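Local coordinates for conserved domain protein (PDB 3PNN) that probably transfers a sugar group from an activated donor to form a glycosidic linkage, as a glycosyltransferase with an alpha/beta/alpha Rossmann-like fold, at residues Val40-Arg45 and Tyr127-Phe132; Gly193-Arg198 and Cys205-Asp210. All blocks are in the same frame, centred on the assembly; numbering follows the deposited sequence.

Contact 1 (Val40-Arg45 and Tyr127-Phe132); sequences VYDAIR and YGRNGF
Asp42 and Arg129 bring the two backbones to 5.5 Å between their CA atoms, where helix 35-46 meets the first turn of helix 129-140. Ala43 and Phe132 form the next close pair. The Phe132 ring packs against helix 35-46. Asp42 CB meets its CD2 obliquely at 3.6 Å, and Ala43 CB lies 4.0 Å from its CD1. Ile121 of strand 118-122 and Met217 of strand 217-220 also touch this ring.

The polar part centres on the Asp42 carboxylate. Asp42 CG sits anti to its own carbonyl carbon (chi1 -78°), which directs the group at the start of helix 129-140. Arg45 grips Asp42 OD1 side-on in a salt bridge. The NH2 to OD1 bond measures 2.8 Å; the NE bond is longer and more bent. Asp42 OD2 takes a bond from a water at 2.8 Å. This water also accepts a weak bond from Gly128 N, at the N-cap position. Tyr298 OH is a further hydrogen-bond partner of OD2.

The extended Arg129 chain crosses Arg45 at about a right angle. Their guanidinium planes lie 8° apart, with centres 3.7 Å from each other. Tyr41 CE2 lies over the centre of the opposite face of the Arg45 guanidinium. The in-plane bonds to Asp42 fix its rotation, and Glu297 O is a further partner of NH2. The carboxylate charge probably offsets part of the repulsion between the arginines, and may favour the nearby helix N terminus.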
ATOM      1  N   VAL A  40       2.468  12.349   1.108  1.00 23.00           N
ATOM      2  CA  VAL A  40       1.729  13.347   0.347  1.00 24.37           C
ATOM      3  C   VAL A  40       2.671  14.416  -0.190  1.00 28.59           C
ATOM      4  O   VAL A  40       2.577  14.804  -1.351  1.00 25.30           O
ATOM      5  CB  VAL A  40       0.573  13.973   1.170  1.00 27.49           C
ATOM      6  CG1 VAL A  40      -0.079  15.129   0.393  1.00 26.87           C
ATOM      7  CG2 VAL A  40      -0.451  12.888   1.528  1.00 24.61           C
ATOM      8  N   TYR A  41       3.585  14.886   0.654  1.00 23.19           N
ATOM      9  CA  TYR A  41       4.584  15.858   0.213  1.00 26.49           C
ATOM     10  C   TYR A  41       5.358  15.335  -1.008  1.00 24.90           C
ATOM     11  O   TYR A  41       5.540  16.049  -2.006  1.00 24.85           O
ATOM     12  CB  TYR A  41       5.541  16.179   1.372  1.00 23.58           C
ATOM     13  CG  TYR A  41       6.466  17.349   1.118  1.00 25.02           C
ATOM     14  CD1 TYR A  41       6.071  18.657   1.421  1.00 27.88           C
ATOM     15  CD2 TYR A  41       7.728  17.151   0.587  1.00 27.93           C
ATOM     16  CE1 TYR A  41       6.913  19.726   1.197  1.00 35.26           C
ATOM     17  CE2 TYR A  41       8.579  18.222   0.350  1.00 35.61           C
ATOM     18  CZ  TYR A  41       8.163  19.505   0.656  1.00 37.78           C
ATOM     19  OH  TYR A  41       9.008  20.565   0.427  1.00 44.53           O
ATOM     20  N   ASP A  42       5.839  14.100  -0.928  1.00 22.50           N
ATOM     21  CA  ASP A  42       6.624  13.556  -2.041  1.00 23.04           C
ATOM     22  C   ASP A  42       5.750  13.283  -3.265  1.00 28.05           C
ATOM     23  O   ASP A  42       6.201  13.445  -4.398  1.00 25.38           O
ATOM     24  CB  ASP A  42       7.393  12.295  -1.620  1.00 23.77           C
ATOM     25  CG  ASP A  42       8.654  12.627  -0.818  1.00 29.01           C
ATOM     26  OD1 ASP A  42       9.197  13.738  -0.997  1.00 28.01           O
ATOM     27  OD2 ASP A  42       9.104  11.774  -0.030  1.00 26.94           O
ATOM     28  N   ALA A  43       4.495  12.891  -3.052  1.00 23.82           N
ATOM     29  CA  ALA A  43       3.627  12.620  -4.200  1.00 24.85           C
ATOM     30  C   ALA A  43       3.402  13.917  -4.963  1.00 25.68           C
ATOM     31  O   ALA A  43       3.432  13.948  -6.198  1.00 26.14           O
ATOM     32  CB  ALA A  43       2.283  11.996  -3.750  1.00 24.52           C
ATOM     33  N   ILE A  44       3.191  15.006  -4.222  1.00 25.38           N
ATOM     34  CA  ILE A  44       3.024  16.303  -4.860  1.00 29.61           C
ATOM     35  C   ILE A  44       4.280  16.655  -5.646  1.00 30.83           C
ATOM     36  O   ILE A  44       4.196  17.037  -6.814  1.00 29.25           O
ATOM     37  CB  ILE A  44       2.699  17.418  -3.839  1.00 31.17           C
ATOM     38  CG1 ILE A  44       1.290  17.202  -3.260  1.00 29.53           C
ATOM     39  CG2 ILE A  44       2.837  18.798  -4.488  1.00 32.79           C
ATOM     40  CD1 ILE A  44       0.940  18.139  -2.091  1.00 29.30           C
ATOM     41  N   ARG A  45       5.443  16.524  -5.009  1.00 28.13           N
ATOM     42  CA  ARG A  45       6.707  16.848  -5.675  1.00 32.88           C
ATOM     43  C   ARG A  45       6.905  16.002  -6.931  1.00 33.03           C
ATOM     44  O   ARG A  45       7.491  16.465  -7.921  1.00 30.84           O
ATOM     45  CB  ARG A  45       7.910  16.629  -4.743  1.00 32.91           C
ATOM     46  CG  ARG A  45       8.092  17.658  -3.653  1.00 50.74           C
ATOM     47  CD  ARG A  45       9.547  17.704  -3.159  1.00 53.39           C
ATOM     48  NE  ARG A  45       9.926  16.583  -2.293  1.00 51.99           N
ATOM     49  CZ  ARG A  45      10.955  16.624  -1.441  1.00 49.59           C
ATOM     50  NH1 ARG A  45      11.688  17.731  -1.345  1.00 41.50           N
ATOM     51  NH2 ARG A  45      11.249  15.576  -0.674  1.00 29.62           N
ATOM     52  N   TYR A 127       7.949   5.559   2.046  1.00 23.01           N
ATOM     53  CA  TYR A 127       8.417   4.947   0.801  1.00 20.19           C
ATOM     54  C   TYR A 127       9.665   5.624   0.210  1.00 23.98           C
ATOM     55  O   TYR A 127      10.431   4.996  -0.521  1.00 25.55           O
ATOM     56  CB  TYR A 127       7.281   4.947  -0.212  1.00 20.03           C
ATOM     57  CG  TYR A 127       6.164   4.008   0.177  1.00 22.73           C
ATOM     58  CD1 TYR A 127       6.254   2.646  -0.103  1.00 21.91           C
ATOM     59  CD2 TYR A 127       5.029   4.474   0.848  1.00 23.30           C
ATOM     60  CE1 TYR A 127       5.239   1.766   0.263  1.00 27.79           C
ATOM     61  CE2 TYR A 127       4.003   3.596   1.209  1.00 21.82           C
ATOM     62  CZ  TYR A 127       4.115   2.244   0.899  1.00 23.73           C
ATOM     63  OH  TYR A 127       3.113   1.361   1.247  1.00 26.70           O
ATOM     64  N   GLY A 128       9.855   6.904   0.519  1.00 25.28           N
ATOM     65  CA  GLY A 128      10.990   7.662   0.013  1.00 24.11           C
ATOM     66  C   GLY A 128      10.706   8.352  -1.314  1.00 27.28           C
ATOM     67  O   GLY A 128       9.945   7.856  -2.142  1.00 23.55           O
ATOM     68  N   ARG A 129      11.329   9.503  -1.525  1.00 25.03           N
ATOM     69  CA  ARG A 129      11.001  10.341  -2.675  1.00 22.39           C
ATOM     70  C   ARG A 129      11.134   9.634  -4.015  1.00 22.57           C
ATOM     71  O   ARG A 129      10.263   9.778  -4.876  1.00 24.90           O
ATOM     72  CB  ARG A 129      11.868  11.595  -2.679  1.00 23.57           C
ATOM     73  CG  ARG A 129      11.513  12.562  -3.782  1.00 26.92           C
ATOM     74  CD  ARG A 129      12.270  13.878  -3.554  1.00 34.84           C
ATOM     75  NE  ARG A 129      11.979  14.860  -4.590  1.00 50.63           N
ATOM     76  CZ  ARG A 129      12.625  16.017  -4.713  1.00 55.17           C
ATOM     77  NH1 ARG A 129      13.608  16.313  -3.869  1.00 55.59           N
ATOM     78  NH2 ARG A 129      12.299  16.865  -5.687  1.00 47.48           N
ATOM     79  N   ASN A 130      12.217   8.889  -4.218  1.00 21.83           N
ATOM     80  CA  ASN A 130      12.415   8.240  -5.514  1.00 25.53           C
ATOM     81  C   ASN A 130      11.382   7.149  -5.844  1.00 24.56           C
ATOM     82  O   ASN A 130      11.152   6.843  -7.024  1.00 24.04           O
ATOM     83  CB  ASN A 130      13.839   7.702  -5.658  1.00 25.34           C
ATOM     84  CG  ASN A 130      14.150   7.294  -7.072  1.00 30.49           C
ATOM     85  OD1 ASN A 130      14.282   8.141  -7.963  1.00 32.21           O
ATOM     86  ND2 ASN A 130      14.255   6.000  -7.293  1.00 22.74           N
ATOM     87  N   GLY A 131      10.763   6.569  -4.811  1.00 23.52           N
ATOM     88  CA  GLY A 131       9.659   5.641  -5.006  1.00 23.88           C
ATOM     89  C   GLY A 131       8.521   6.332  -5.731  1.00 25.62           C
ATOM     90  O   GLY A 131       7.997   5.832  -6.727  1.00 24.63           O
ATOM     91  N   PHE A 132       8.119   7.497  -5.227  1.00 21.44           N
ATOM     92  CA  PHE A 132       7.109   8.298  -5.929  1.00 23.91           C
ATOM     93  C   PHE A 132       7.548   8.752  -7.314  1.00 22.92           C
ATOM     94  O   PHE A 132       6.730   8.808  -8.238  1.00 23.70           O
ATOM     95  CB  PHE A 132       6.678   9.495  -5.074  1.00 22.10           C
ATOM     96  CG  PHE A 132       5.990   9.086  -3.817  1.00 24.28           C
ATOM     97  CD1 PHE A 132       4.632   8.800  -3.826  1.00 22.53           C
ATOM     98  CD2 PHE A 132       6.711   8.904  -2.642  1.00 23.85           C
ATOM     99  CE1 PHE A 132       3.988   8.389  -2.674  1.00 23.01           C
ATOM    100  CE2 PHE A 132       6.078   8.497  -1.483  1.00 25.21           C
ATOM    101  CZ  PHE A 132       4.708   8.232  -1.496  1.00 22.40           C
TER
HETATM  102  O   HOH W   1       8.579   9.493   1.461  1.00 28.24           O

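Contact 2 (Gly193-Arg198 and Cys205-Asp210); sequences GTISFR and CTLAED
Phe197 carries its ring between its backbone N and carbonyl carbon (chi1 64°), which brings the ring across to the neighbouring strand, with Cys205 CB over one face. This is a CH-pi contact, 4.0 Å from Cys205 CB to the Phe197 ring centroid. Cys205 SG makes an oblique sulfur-aromatic contact with the same ring. Leu207 comes at the ring edge, with CD1 3.6 Å from Phe197 CE2. Beside it, Ile195 CG2 meets Leu207 CB at 4.0 Å. These four side chains share one face of the hairpin, where Ile188 of strand 179-191 also touches Ile195 and Phe197. Ser196 and Thr206 form the non-hydrogen-bonded pair on the other face.

Phe197 and Cys205 are joined by two backbone bonds: Cys205 N to Phe197 O at 2.7 Å, and Phe197 N to Cys205 O at 2.9 Å. Leu207 N reaches Ile195 O by a more bent bond (145°). In the other direction a water links this pair, accepting from Ile195 N at 2.8 Å and donating to Leu207 O. Farther along, a second water donates to both Gly193 O and Glu209 OE2. Ile195 CD1 approaches Glu209 OE2 at 3.5 Å, while Glu209 OE1 makes a salt bridge with Arg190. Direct bonds at the Phe197-Cys205 pair thus give way to water-mediated links toward Glu209.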
ATOM      1  N   GLY A 193      23.085 -13.890  10.234  1.00 75.00           N
ATOM      2  CA  GLY A 193      23.677 -13.815   8.910  1.00 67.69           C
ATOM      3  C   GLY A 193      22.780 -14.147   7.731  1.00 59.72           C
ATOM      4  O   GLY A 193      23.017 -13.662   6.629  1.00 62.44           O
ATOM      5  N   THR A 194      21.759 -14.971   7.948  1.00 59.15           N
ATOM      6  CA  THR A 194      20.905 -15.405   6.847  1.00 58.58           C
ATOM      7  C   THR A 194      19.428 -15.088   7.070  1.00 54.87           C
ATOM      8  O   THR A 194      18.868 -15.324   8.146  1.00 51.84           O
ATOM      9  CB  THR A 194      21.053 -16.913   6.569  1.00 60.43           C
ATOM     10  OG1 THR A 194      20.400 -17.651   7.606  1.00 67.80           O
ATOM     11  CG2 THR A 194      22.520 -17.306   6.516  1.00 60.05           C
ATOM     12  N   ILE A 195      18.801 -14.552   6.033  1.00 39.29           N
ATOM     13  CA  ILE A 195      17.395 -14.195   6.083  1.00 45.27           C
ATOM     14  C   ILE A 195      16.558 -15.432   5.761  1.00 51.71           C
ATOM     15  O   ILE A 195      16.732 -16.044   4.709  1.00 48.43           O
ATOM     16  CB  ILE A 195      17.087 -13.081   5.061  1.00 43.82           C
ATOM     17  CG1 ILE A 195      17.994 -11.865   5.298  1.00 39.86           C
ATOM     18  CG2 ILE A 195      15.617 -12.697   5.112  1.00 46.55           C
ATOM     19  CD1 ILE A 195      17.842 -10.757   4.245  1.00 35.04           C
ATOM     20  N   SER A 196      15.658 -15.811   6.663  1.00 47.56           N
ATOM     21  CA  SER A 196      14.793 -16.956   6.394  1.00 49.33           C
ATOM     22  C   SER A 196      13.348 -16.789   6.874  1.00 52.92           C
ATOM     23  O   SER A 196      13.038 -15.908   7.679  1.00 49.17           O
ATOM     24  CB  SER A 196      15.407 -18.241   6.963  1.00 55.73           C
ATOM     25  OG  SER A 196      15.832 -18.060   8.302  1.00 62.35           O
ATOM     26  N   PHE A 197      12.473 -17.629   6.329  1.00 53.89           N
ATOM     27  CA  PHE A 197      11.100 -17.780   6.793  1.00 52.86           C
ATOM     28  C   PHE A 197      10.703 -19.243   6.609  1.00 60.37           C
ATOM     29  O   PHE A 197      11.469 -20.026   6.054  1.00 62.16           O
ATOM     30  CB  PHE A 197      10.153 -16.872   6.013  1.00 53.68           C
ATOM     31  CG  PHE A 197      10.056 -17.196   4.543  1.00 58.86           C
ATOM     32  CD1 PHE A 197       9.045 -18.015   4.062  1.00 59.98           C
ATOM     33  CD2 PHE A 197      10.963 -16.661   3.637  1.00 55.55           C
ATOM     34  CE1 PHE A 197       8.944 -18.308   2.707  1.00 60.69           C
ATOM     35  CE2 PHE A 197      10.869 -16.951   2.282  1.00 57.79           C
ATOM     36  CZ  PHE A 197       9.855 -17.776   1.817  1.00 59.98           C
ATOM     37  N   ARG A 198       9.513 -19.609   7.073  1.00 57.87           N
ATOM     38  CA  ARG A 198       8.999 -20.958   6.876  1.00 62.58           C
ATOM     39  C   ARG A 198       7.770 -20.897   5.989  1.00 62.80           C
ATOM     40  O   ARG A 198       6.887 -20.067   6.210  1.00 59.50           O
ATOM     41  CB  ARG A 198       8.637 -21.602   8.213  1.00 73.31           C
ATOM     42  CG  ARG A 198       9.823 -21.932   9.098  1.00 82.31           C
ATOM     43  CD  ARG A 198       9.360 -22.641  10.361  1.00 93.21           C
ATOM     44  NE  ARG A 198      10.471 -23.037  11.221  1.00 99.44           N
ATOM     45  CZ  ARG A 198      11.099 -24.207  11.138  1.00103.36           C
ATOM     46  NH1 ARG A 198      12.100 -24.486  11.962  1.00104.16           N
ATOM     47  NH2 ARG A 198      10.726 -25.098  10.230  1.00104.70           N
ATOM     48  N   CYS A 205      12.919 -21.465   4.256  1.00 68.96           N
ATOM     49  CA  CYS A 205      13.441 -20.961   3.000  1.00 67.67           C
ATOM     50  C   CYS A 205      14.306 -19.743   3.294  1.00 66.77           C
ATOM     51  O   CYS A 205      13.984 -18.946   4.177  1.00 60.38           O
ATOM     52  CB  CYS A 205      12.292 -20.574   2.067  1.00 69.13           C
ATOM     53  SG  CYS A 205      11.036 -21.861   1.805  1.00 73.08           S
ATOM     54  N   THR A 206      15.406 -19.599   2.564  1.00 62.45           N
ATOM     55  CA  THR A 206      16.259 -18.430   2.736  1.00 57.04           C
ATOM     56  C   THR A 206      16.059 -17.423   1.608  1.00 54.05           C
ATOM     57  O   THR A 206      15.531 -17.748   0.547  1.00 51.83           O
ATOM     58  CB  THR A 206      17.746 -18.799   2.843  1.00 58.20           C
ATOM     59  OG1 THR A 206      18.176 -19.422   1.627  1.00 58.45           O
ATOM     60  CG2 THR A 206      17.970 -19.746   4.005  1.00 62.57           C
ATOM     61  N   LEU A 207      16.484 -16.192   1.863  1.00 44.75           N
ATOM     62  CA  LEU A 207      16.321 -15.102   0.922  1.00 38.82           C
ATOM     63  C   LEU A 207      17.633 -14.340   0.861  1.00 41.91           C
ATOM     64  O   LEU A 207      18.249 -14.087   1.893  1.00 41.19           O
ATOM     65  CB  LEU A 207      15.219 -14.161   1.421  1.00 39.20           C
ATOM     66  CG  LEU A 207      13.808 -14.133   0.825  1.00 49.54           C
ATOM     67  CD1 LEU A 207      13.376 -15.440   0.215  1.00 56.13           C
ATOM     68  CD2 LEU A 207      12.802 -13.658   1.879  1.00 46.57           C
ATOM     69  N   ALA A 208      18.058 -13.961  -0.342  1.00 38.91           N
ATOM     70  CA  ALA A 208      19.214 -13.085  -0.499  1.00 36.23           C
ATOM     71  C   ALA A 208      18.918 -11.704   0.080  1.00 39.97           C
ATOM     72  O   ALA A 208      17.756 -11.294   0.151  1.00 39.59           O
ATOM     73  CB  ALA A 208      19.583 -12.964  -1.972  1.00 38.25           C
ATOM     74  N   GLU A 209      19.961 -10.979   0.479  1.00 35.80           N
ATOM     75  CA  GLU A 209      19.772  -9.622   0.996  1.00 39.38           C
ATOM     76  C   GLU A 209      19.037  -8.713   0.002  1.00 35.76           C
ATOM     77  O   GLU A 209      18.267  -7.826   0.405  1.00 32.63           O
ATOM     78  CB  GLU A 209      21.117  -8.994   1.368  1.00 44.70           C
ATOM     79  CG  GLU A 209      21.801  -9.648   2.566  1.00 47.54           C
ATOM     80  CD  GLU A 209      21.144  -9.294   3.893  1.00 46.97           C
ATOM     81  OE1 GLU A 209      20.508  -8.218   3.993  1.00 45.96           O
ATOM     82  OE2 GLU A 209      21.277 -10.095   4.844  1.00 43.15           O
ATOM     83  N   ASP A 210      19.294  -8.920  -1.289  1.00 30.93           N
ATOM     84  CA  ASP A 210      18.710  -8.069  -2.330  1.00 34.66           C
ATOM     85  C   ASP A 210      17.444  -8.643  -2.975  1.00 36.22           C
ATOM     86  O   ASP A 210      16.972  -8.126  -3.985  1.00 33.53           O
ATOM     87  CB  ASP A 210      19.744  -7.759  -3.421  1.00 39.24           C
ATOM     88  CG  ASP A 210      20.213  -9.007  -4.156  1.00 55.21           C
ATOM     89  OD1 ASP A 210      19.828 -10.129  -3.752  1.00 55.93           O
ATOM     90  OD2 ASP A 210      20.965  -8.863  -5.145  1.00 55.10           O
TER
HETATM   91  O   HOH W   2      21.889 -12.780   4.296  1.00 46.69           O
HETATM   92  O   HOH W   3      20.082 -14.579   3.555  1.00 50.18           O

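How the contacts relate
Contact 1 comes first along the chain. It brings helix 129-140 back to helix 35-46, closing a long loop that includes strands 50-55, 77-81 and 118-122 and helices 60-71 and 103-108. It joins two helices of the Rossmann-like part, and residues Glu297 and Tyr298 near the C terminus come in beside them. Contact 2 opens only after contact 1 has closed. It closes a short loop of six residues and pairs strands 194-198 and 204-207 into a hairpin beside strand 179-191, toward the periphery of the molecule. The two neither nest nor cross. Their centres are 29 Å apart and their nearest atoms about 15 Å apart, so they do not touch.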